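Local coordinates for protein CocE/NonD family hydrolase (Staphylococcus aureus subsp. aureus COL, PDB 3III) that is probably a serine hydrolase of the alpha/beta-hydrolase fold, related to cocaine esterase and X-Pro dipeptidyl peptidases, whose natural substrate is not established, at residues M38-D43 and N57-N62; F67-S72 and D117-K122; N160-T165 and H185-I190. All blocks are in the same frame, centred on the assembly; numbering follows the deposited sequence.

In the fold
All three contacts lie in one mixed sheet of the hydrolase domain. Contact 1 pairs antiparallel strands 36-47 and 53-60 near its edge and is partly buried; contacts 2 and 3 pair parallel strands farther in and are buried. Contacts 1 and 2 are joined where Phe59 N and Asn57 O meet Val120 O and Lys122 N, contacts 2 and 3 where strand 67-74 runs beside 162-168. The chemistry changes along the way: a salt bridge and selenomethionine-aromatic packing in contact 1; valines flanked by a tyrosine-proline contact at one end and a lysine-serine bond at the other in contact 2; in contact 3 mostly backbone bonds, with a lysine-asparagine bond at the end where the strands begin.

Contact 1 (M38-D43 and N57-N62); sequences MIMEKD and NIFRPN
Asn57 lays its side-chain amide against the end of Met40, a selenomethionine whose CE lies 3.5 Å from Asn57 ND2. Its OD1 accepts a long, weak bond from Asp43 N, but its stronger partner is Lys78, which also forms a salt bridge with Asp43. Ile58 forms a hydrogen-bonded pair with Glu41, Glu41 N reaching Ile58 O at 2.8 Å; the two side chains run alongside each other, the isoleucine CD1 near the carboxylate. Phe59 turns its ring to the other face of the sheet. There Met40, stretched out with CG opposite the backbone N (chi1 -178°), sets CG over the ring face, 3.9 Å from the centroid in a CH-pi contact. Its selenium stands obliquely to the same ring, and Met38 SE comes to Phe59 CD1 at 4.1 Å. Arg60 pairs with Ile39 through two backbone bonds, and Ile39 CG2 and CD1 lie against one guanidinium face. The arginine grips Glu41 side-on: NE (2.8 Å) and NH2 (3.1 Å) both reach OE2, on its anti side and from opposite faces of the carboxylate plane, which stands 82° to the guanidinium. Farther on, Asn62 OD1 touches Ile39 CD1. The hairpin thus carries Phe59 with selenomethionines on one face, and on the other an ion pair in which two N-H groups grip one carboxylate oxygen, which probably offsets the two charges and fixes how the guanidinium is turned.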
# COMPACT_ATOMS: atom_id res chain seq x y z
N MSE A 38 9.03 -26.22 -18.41
CA MSE A 38 7.70 -25.83 -18.61
C MSE A 38 7.63 -25.23 -19.99
O MSE A 38 8.67 -25.07 -20.66
CB MSE A 38 7.27 -24.82 -17.55
CG MSE A 38 7.97 -23.49 -17.62
SE MSE A 38 7.43 -22.41 -16.02
CE MSE A 38 8.38 -23.49 -14.56
N ILE A 39 6.41 -24.88 -20.38
CA ILE A 39 6.13 -24.13 -21.59
C ILE A 39 5.95 -22.66 -21.27
O ILE A 39 5.30 -22.29 -20.30
CB ILE A 39 4.89 -24.69 -22.29
CG1 ILE A 39 5.22 -26.03 -22.94
CG2 ILE A 39 4.33 -23.67 -23.28
CD1 ILE A 39 3.98 -26.77 -23.50
N MSE A 40 6.56 -21.79 -22.07
CA MSE A 40 6.24 -20.38 -22.08
C MSE A 40 5.78 -19.98 -23.50
O MSE A 40 6.53 -20.14 -24.51
CB MSE A 40 7.46 -19.56 -21.66
CG MSE A 40 7.16 -18.05 -21.60
SE MSE A 40 8.82 -17.02 -21.67
CE MSE A 40 8.04 -15.22 -21.40
N GLU A 41 4.56 -19.48 -23.58
CA GLU A 41 4.03 -18.87 -24.79
C GLU A 41 4.28 -17.40 -24.63
O GLU A 41 3.81 -16.78 -23.66
CB GLU A 41 2.52 -19.15 -24.98
CG GLU A 41 2.19 -20.61 -24.95
CD GLU A 41 0.74 -20.96 -25.39
OE1 GLU A 41 0.08 -20.15 -26.10
OE2 GLU A 41 0.31 -22.07 -25.03
N LYS A 42 5.10 -16.85 -25.51
CA LYS A 42 5.46 -15.47 -25.42
C LYS A 42 4.74 -14.64 -26.49
O LYS A 42 4.69 -15.03 -27.69
CB LYS A 42 6.97 -15.33 -25.57
CG LYS A 42 7.46 -13.93 -25.45
CD LYS A 42 8.97 -13.84 -25.50
CE LYS A 42 9.34 -12.36 -25.49
NZ LYS A 42 10.79 -12.20 -25.42
N ASP A 43 4.26 -13.48 -26.06
CA ASP A 43 3.58 -12.55 -26.96
C ASP A 43 2.27 -13.02 -27.54
O ASP A 43 1.91 -12.55 -28.61
CB ASP A 43 4.46 -12.09 -28.13
CG ASP A 43 5.55 -11.14 -27.70
OD1 ASP A 43 5.43 -10.47 -26.63
OD2 ASP A 43 6.54 -11.02 -28.47
N ASN A 57 2.18 -13.14 -21.66
CA ASN A 57 2.92 -14.39 -21.64
C ASN A 57 2.14 -15.40 -20.82
O ASN A 57 1.51 -15.06 -19.83
CB ASN A 57 4.26 -14.19 -20.95
CG ASN A 57 5.15 -13.19 -21.65
OD1 ASN A 57 5.15 -13.10 -22.88
ND2 ASN A 57 5.97 -12.50 -20.88
N ILE A 58 2.22 -16.66 -21.23
CA ILE A 58 1.60 -17.75 -20.51
C ILE A 58 2.67 -18.80 -20.15
O ILE A 58 3.34 -19.34 -21.01
CB ILE A 58 0.57 -18.50 -21.40
CG1 ILE A 58 -0.53 -17.57 -21.94
CG2 ILE A 58 -0.04 -19.72 -20.64
CD1 ILE A 58 -1.36 -18.19 -23.15
N PHE A 59 2.82 -19.08 -18.86
CA PHE A 59 3.71 -20.14 -18.40
C PHE A 59 2.82 -21.27 -17.92
O PHE A 59 1.93 -21.04 -17.07
CB PHE A 59 4.51 -19.65 -17.22
CG PHE A 59 5.49 -18.53 -17.54
CD1 PHE A 59 6.78 -18.82 -17.85
CD2 PHE A 59 5.07 -17.19 -17.56
CE1 PHE A 59 7.68 -17.78 -18.16
CE2 PHE A 59 5.93 -16.16 -17.83
CZ PHE A 59 7.25 -16.44 -18.13
N ARG A 60 3.06 -22.46 -18.45
CA ARG A 60 2.23 -23.60 -18.13
C ARG A 60 2.98 -24.91 -18.13
O ARG A 60 4.02 -25.03 -18.76
CB ARG A 60 1.02 -23.64 -19.04
CG ARG A 60 1.32 -23.64 -20.52
CD ARG A 60 0.02 -23.57 -21.35
NE ARG A 60 0.33 -23.78 -22.78
CZ ARG A 60 0.49 -24.97 -23.34
NH1 ARG A 60 0.37 -26.09 -22.64
NH2 ARG A 60 0.82 -25.06 -24.62
N PRO A 61 2.45 -25.90 -17.41
CA PRO A 61 3.09 -27.19 -17.40
C PRO A 61 3.16 -27.80 -18.81
O PRO A 61 2.28 -27.60 -19.65
CB PRO A 61 2.20 -28.01 -16.48
CG PRO A 61 1.51 -27.04 -15.66
CD PRO A 61 1.26 -25.90 -16.55
N ASN A 62 4.30 -28.43 -19.09
CA ASN A 62 4.49 -29.13 -20.33
C ASN A 62 3.79 -30.49 -20.28
O ASN A 62 4.44 -31.54 -20.27
CB ASN A 62 6.01 -29.30 -20.61
CG ASN A 62 6.28 -29.93 -21.91
OD1 ASN A 62 5.44 -29.86 -22.83
ND2 ASN A 62 7.44 -30.59 -22.03

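Contact 2 (F67-S72 and D117-K122); sequences FPVVMS and DYVVVK
Tyr118 presents one ring face to Pro68, whose CG sits 3.4 Å from Tyr118 CD1; the two side chains cross at about a right angle. Val70 CG2 approaches the same ring atom obliquely at 3.5 Å. Phe67 is turned differently: its ring meets Asp117 O at the edge, near the ring plane, while its CB packs on Val119 CG2. On the face that carries Val69, Met71, Val119 and Val121, Val69 CG1 meets Val121 CG2 at 3.7 Å, and selenomethionine Met71 runs alongside Val121, its bend at chi3 (-67°) bringing CE to Val121 CB at 4.0 Å. On the other face, with Val70, Lys122 is bent at chi2 (76°) and again at chi3 and curves across to Ser72, where NZ donates to Ser72 OG at 2.8 Å; Asp74 and Ser107 also hold this ammonium. A water joins Ser72 OG to Val121 O. Between the two layers of side chains, four backbone bonds join the parallel strands, among them Val70 N to Val119 O at 2.8 Å. Helix 140-154 covers Met71, while helix 306-319 packs on Val70 and Tyr118, and helix 170-179 touches Ser72 and Lys122. In the sheet, strand 67-74 has strand 162-168 as its other neighbour, and strand 119-124 borders strand 53-60.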
# COMPACT_ATOMS: atom_id res chain seq x y z
N PHE A 67 -5.64 -26.53 -15.70
CA PHE A 67 -5.01 -26.09 -14.47
C PHE A 67 -5.62 -24.83 -13.93
O PHE A 67 -6.16 -24.02 -14.69
CB PHE A 67 -3.50 -25.85 -14.74
CG PHE A 67 -2.80 -27.07 -15.28
CD1 PHE A 67 -2.34 -28.07 -14.41
CD2 PHE A 67 -2.67 -27.26 -16.64
CE1 PHE A 67 -1.73 -29.21 -14.89
CE2 PHE A 67 -2.05 -28.39 -17.15
CZ PHE A 67 -1.60 -29.40 -16.28
N PRO A 68 -5.54 -24.63 -12.61
CA PRO A 68 -5.90 -23.30 -12.12
C PRO A 68 -4.93 -22.26 -12.64
O PRO A 68 -3.73 -22.54 -12.88
CB PRO A 68 -5.79 -23.46 -10.57
CG PRO A 68 -4.74 -24.51 -10.41
CD PRO A 68 -4.99 -25.49 -11.54
N VAL A 69 -5.42 -21.03 -12.79
CA VAL A 69 -4.66 -19.96 -13.38
C VAL A 69 -4.39 -18.80 -12.39
O VAL A 69 -5.32 -18.30 -11.76
CB VAL A 69 -5.37 -19.36 -14.56
CG1 VAL A 69 -4.51 -18.19 -15.13
CG2 VAL A 69 -5.70 -20.46 -15.60
N VAL A 70 -3.11 -18.47 -12.25
CA VAL A 70 -2.64 -17.34 -11.47
C VAL A 70 -2.34 -16.23 -12.46
O VAL A 70 -1.65 -16.45 -13.45
CB VAL A 70 -1.37 -17.67 -10.67
CG1 VAL A 70 -0.86 -16.41 -9.91
CG2 VAL A 70 -1.61 -18.88 -9.68
N MSE A 71 -2.89 -15.03 -12.25
CA MSE A 71 -2.71 -13.92 -13.19
C MSE A 71 -2.28 -12.65 -12.50
O MSE A 71 -2.64 -12.44 -11.33
CB MSE A 71 -4.03 -13.63 -13.90
CG MSE A 71 -3.89 -12.62 -15.05
SE MSE A 71 -5.63 -12.47 -16.02
CE MSE A 71 -5.68 -14.29 -16.79
N SER A 72 -1.41 -11.87 -13.16
CA SER A 72 -1.15 -10.51 -12.73
C SER A 72 -1.13 -9.60 -13.95
O SER A 72 -0.83 -10.02 -15.12
CB SER A 72 0.15 -10.38 -11.93
OG SER A 72 1.28 -10.48 -12.79
N ASP A 117 1.70 -27.12 -10.41
CA ASP A 117 0.58 -27.38 -11.33
C ASP A 117 -0.45 -26.29 -11.32
O ASP A 117 -1.67 -26.56 -11.29
CB ASP A 117 -0.10 -28.74 -11.04
CG ASP A 117 0.91 -29.91 -11.12
OD1 ASP A 117 1.45 -30.05 -12.21
OD2 ASP A 117 1.16 -30.64 -10.10
N TYR A 118 0.05 -25.07 -11.45
CA TYR A 118 -0.73 -23.89 -11.79
C TYR A 118 -0.23 -23.36 -13.15
O TYR A 118 0.90 -23.63 -13.57
CB TYR A 118 -0.54 -22.75 -10.79
CG TYR A 118 -1.22 -22.90 -9.50
CD1 TYR A 118 -2.45 -22.27 -9.25
CD2 TYR A 118 -0.66 -23.70 -8.49
CE1 TYR A 118 -3.09 -22.43 -8.04
CE2 TYR A 118 -1.32 -23.85 -7.25
CZ TYR A 118 -2.54 -23.24 -7.07
OH TYR A 118 -3.17 -23.37 -5.88
N VAL A 119 -1.09 -22.64 -13.83
CA VAL A 119 -0.68 -21.84 -14.97
C VAL A 119 -0.43 -20.40 -14.44
O VAL A 119 -1.10 -19.96 -13.53
CB VAL A 119 -1.74 -21.87 -16.11
CG1 VAL A 119 -1.53 -20.72 -17.14
CG2 VAL A 119 -1.76 -23.24 -16.79
N VAL A 120 0.60 -19.70 -14.96
CA VAL A 120 0.79 -18.28 -14.70
C VAL A 120 0.62 -17.46 -15.98
O VAL A 120 1.28 -17.73 -17.01
CB VAL A 120 2.15 -17.97 -14.00
CG1 VAL A 120 2.34 -16.45 -13.83
CG2 VAL A 120 2.26 -18.68 -12.58
N VAL A 121 -0.26 -16.44 -15.94
CA VAL A 121 -0.46 -15.55 -17.11
C VAL A 121 -0.00 -14.20 -16.69
O VAL A 121 -0.39 -13.70 -15.62
CB VAL A 121 -1.93 -15.46 -17.59
CG1 VAL A 121 -2.04 -14.44 -18.73
CG2 VAL A 121 -2.51 -16.86 -17.97
N LYS A 122 0.86 -13.59 -17.51
CA LYS A 122 1.41 -12.25 -17.22
C LYS A 122 0.87 -11.32 -18.27
O LYS A 122 1.09 -11.53 -19.46
CB LYS A 122 2.95 -12.26 -17.26
CG LYS A 122 3.57 -10.91 -16.95
CD LYS A 122 3.52 -10.61 -15.42
CE LYS A 122 3.41 -9.11 -15.21
NZ LYS A 122 3.17 -8.67 -13.86
O HOH W 1 1.62 -13.03 -13.61

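Contact 3 (N160-T165 and H185-I190); sequences NGNIGT and HLKAMI
Lys187 reaches back over Asn162, its NZ donating to Asn162 OD1 at 3.1 Å from above the carbonyl plane rather than along a lone pair. Bends at chi2 (-59°) and chi4 (82°) fold the lysine chain over the amide, and its CG also lies 3.6 Å from Asn162 OD1. His185 turns its ring edge to the corner at Gly161: CD2 comes to Gly161 O at 3.3 Å, near the ring plane. That carbonyl oxygen is buried without a hydrogen-bond partner in the model. Deeper in, the Leu186 and Thr165 side chains cross at about a right angle, Leu186 CD1 touching Thr165 CG2 at 3.7 Å, while Met189, a selenomethionine, lays CB beside Thr165 OG1. The backbone does most of the joining. Ile163 N donates to His185 O, and Lys187 N returns a bond to Ile163 O at 2.8 Å; farther along, Thr165 N bonds Ala188 O and Ile190 N bonds Thr165 O, both less straight.

A second shell sets these groups in place. Asn160 OD1 accepts from Asn162 N at 2.9 Å, an Asx turn at the corner leading into the strand, and the side-chain ND2 atoms of Asn160 and Asn162 both bond Leu320 O. Glu151 holds His185 ND1, and the side-chain amide of Gln175, on helix 170-179, bonds Thr165 OG1 through OE1 and Ile190 O through NE2. This helix links strands 162-168 and 186-192, making a beta-alpha-beta unit with adjacent parallel strands. Helices 140-154 and 306-319 also pack on the pair, as befits the central parallel sheet of an alpha/beta-hydrolase.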
# COMPACT_ATOMS: atom_id res chain seq x y z
N ASN A 160 -8.65 -24.63 -15.97
CA ASN A 160 -9.73 -25.30 -15.26
C ASN A 160 -10.91 -24.39 -14.98
O ASN A 160 -11.83 -24.79 -14.27
CB ASN A 160 -9.25 -25.99 -13.96
CG ASN A 160 -9.04 -24.99 -12.77
OD1 ASN A 160 -9.14 -23.78 -12.92
ND2 ASN A 160 -8.75 -25.53 -11.60
N GLY A 161 -10.85 -23.15 -15.49
CA GLY A 161 -11.97 -22.21 -15.33
C GLY A 161 -11.85 -21.25 -14.15
O GLY A 161 -12.62 -20.30 -14.06
N ASN A 162 -10.92 -21.50 -13.23
CA ASN A 162 -10.75 -20.73 -12.02
C ASN A 162 -9.48 -19.86 -12.13
O ASN A 162 -8.33 -20.37 -12.15
CB ASN A 162 -10.62 -21.63 -10.77
CG ASN A 162 -11.82 -22.51 -10.55
OD1 ASN A 162 -12.88 -22.24 -11.10
ND2 ASN A 162 -11.67 -23.58 -9.76
N ILE A 163 -9.71 -18.55 -12.15
CA ILE A 163 -8.64 -17.58 -12.18
C ILE A 163 -8.53 -16.89 -10.82
O ILE A 163 -9.53 -16.48 -10.21
CB ILE A 163 -8.87 -16.51 -13.24
CG1 ILE A 163 -9.30 -17.07 -14.63
CG2 ILE A 163 -7.72 -15.48 -13.22
CD1 ILE A 163 -8.69 -18.26 -15.19
N GLY A 164 -7.32 -16.80 -10.34
CA GLY A 164 -6.98 -16.05 -9.15
C GLY A 164 -5.91 -15.01 -9.51
O GLY A 164 -4.86 -15.32 -10.16
N THR A 165 -6.09 -13.79 -9.05
CA THR A 165 -5.10 -12.75 -9.28
C THR A 165 -4.19 -12.55 -8.10
O THR A 165 -4.56 -12.86 -6.95
CB THR A 165 -5.78 -11.43 -9.65
OG1 THR A 165 -6.72 -11.08 -8.63
CG2 THR A 165 -6.50 -11.52 -11.03
N HIS A 185 -15.31 -15.57 -13.61
CA HIS A 185 -14.27 -16.58 -13.36
C HIS A 185 -13.13 -16.15 -12.48
O HIS A 185 -12.17 -16.90 -12.31
CB HIS A 185 -13.78 -17.14 -14.71
CG HIS A 185 -14.88 -17.80 -15.48
ND1 HIS A 185 -15.74 -17.10 -16.30
CD2 HIS A 185 -15.32 -19.08 -15.47
CE1 HIS A 185 -16.61 -17.94 -16.82
NE2 HIS A 185 -16.39 -19.15 -16.33
N LEU A 186 -13.20 -14.94 -11.90
CA LEU A 186 -12.27 -14.53 -10.86
C LEU A 186 -12.77 -15.20 -9.58
O LEU A 186 -13.81 -14.79 -9.01
CB LEU A 186 -12.23 -13.00 -10.69
CG LEU A 186 -11.26 -12.50 -9.60
CD1 LEU A 186 -9.80 -12.85 -9.96
CD2 LEU A 186 -11.49 -10.99 -9.29
N LYS A 187 -12.07 -16.23 -9.13
CA LYS A 187 -12.48 -17.05 -7.99
C LYS A 187 -11.73 -16.73 -6.69
O LYS A 187 -12.13 -17.22 -5.63
CB LYS A 187 -12.30 -18.55 -8.29
CG LYS A 187 -13.07 -19.05 -9.53
CD LYS A 187 -14.57 -18.83 -9.40
CE LYS A 187 -15.37 -19.39 -10.60
NZ LYS A 187 -15.57 -20.87 -10.37
N ALA A 188 -10.67 -15.92 -6.76
CA ALA A 188 -9.85 -15.57 -5.58
C ALA A 188 -8.91 -14.42 -5.95
O ALA A 188 -8.54 -14.28 -7.13
CB ALA A 188 -9.05 -16.80 -5.10
N MSE A 189 -8.48 -13.64 -4.96
CA MSE A 189 -7.58 -12.52 -5.21
C MSE A 189 -6.64 -12.32 -4.04
O MSE A 189 -7.03 -12.50 -2.86
CB MSE A 189 -8.38 -11.23 -5.44
CG MSE A 189 -9.27 -10.88 -4.30
SE MSE A 189 -10.52 -9.38 -4.68
CE MSE A 189 -9.08 -7.96 -4.97
N ILE A 190 -5.40 -11.94 -4.37
CA ILE A 190 -4.35 -11.68 -3.40
C ILE A 190 -3.74 -10.29 -3.73
O ILE A 190 -2.68 -10.19 -4.39
CB ILE A 190 -3.27 -12.76 -3.40
CG1 ILE A 190 -3.88 -14.17 -3.24
CG2 ILE A 190 -2.23 -12.52 -2.27
CD1 ILE A 190 -2.84 -15.27 -3.34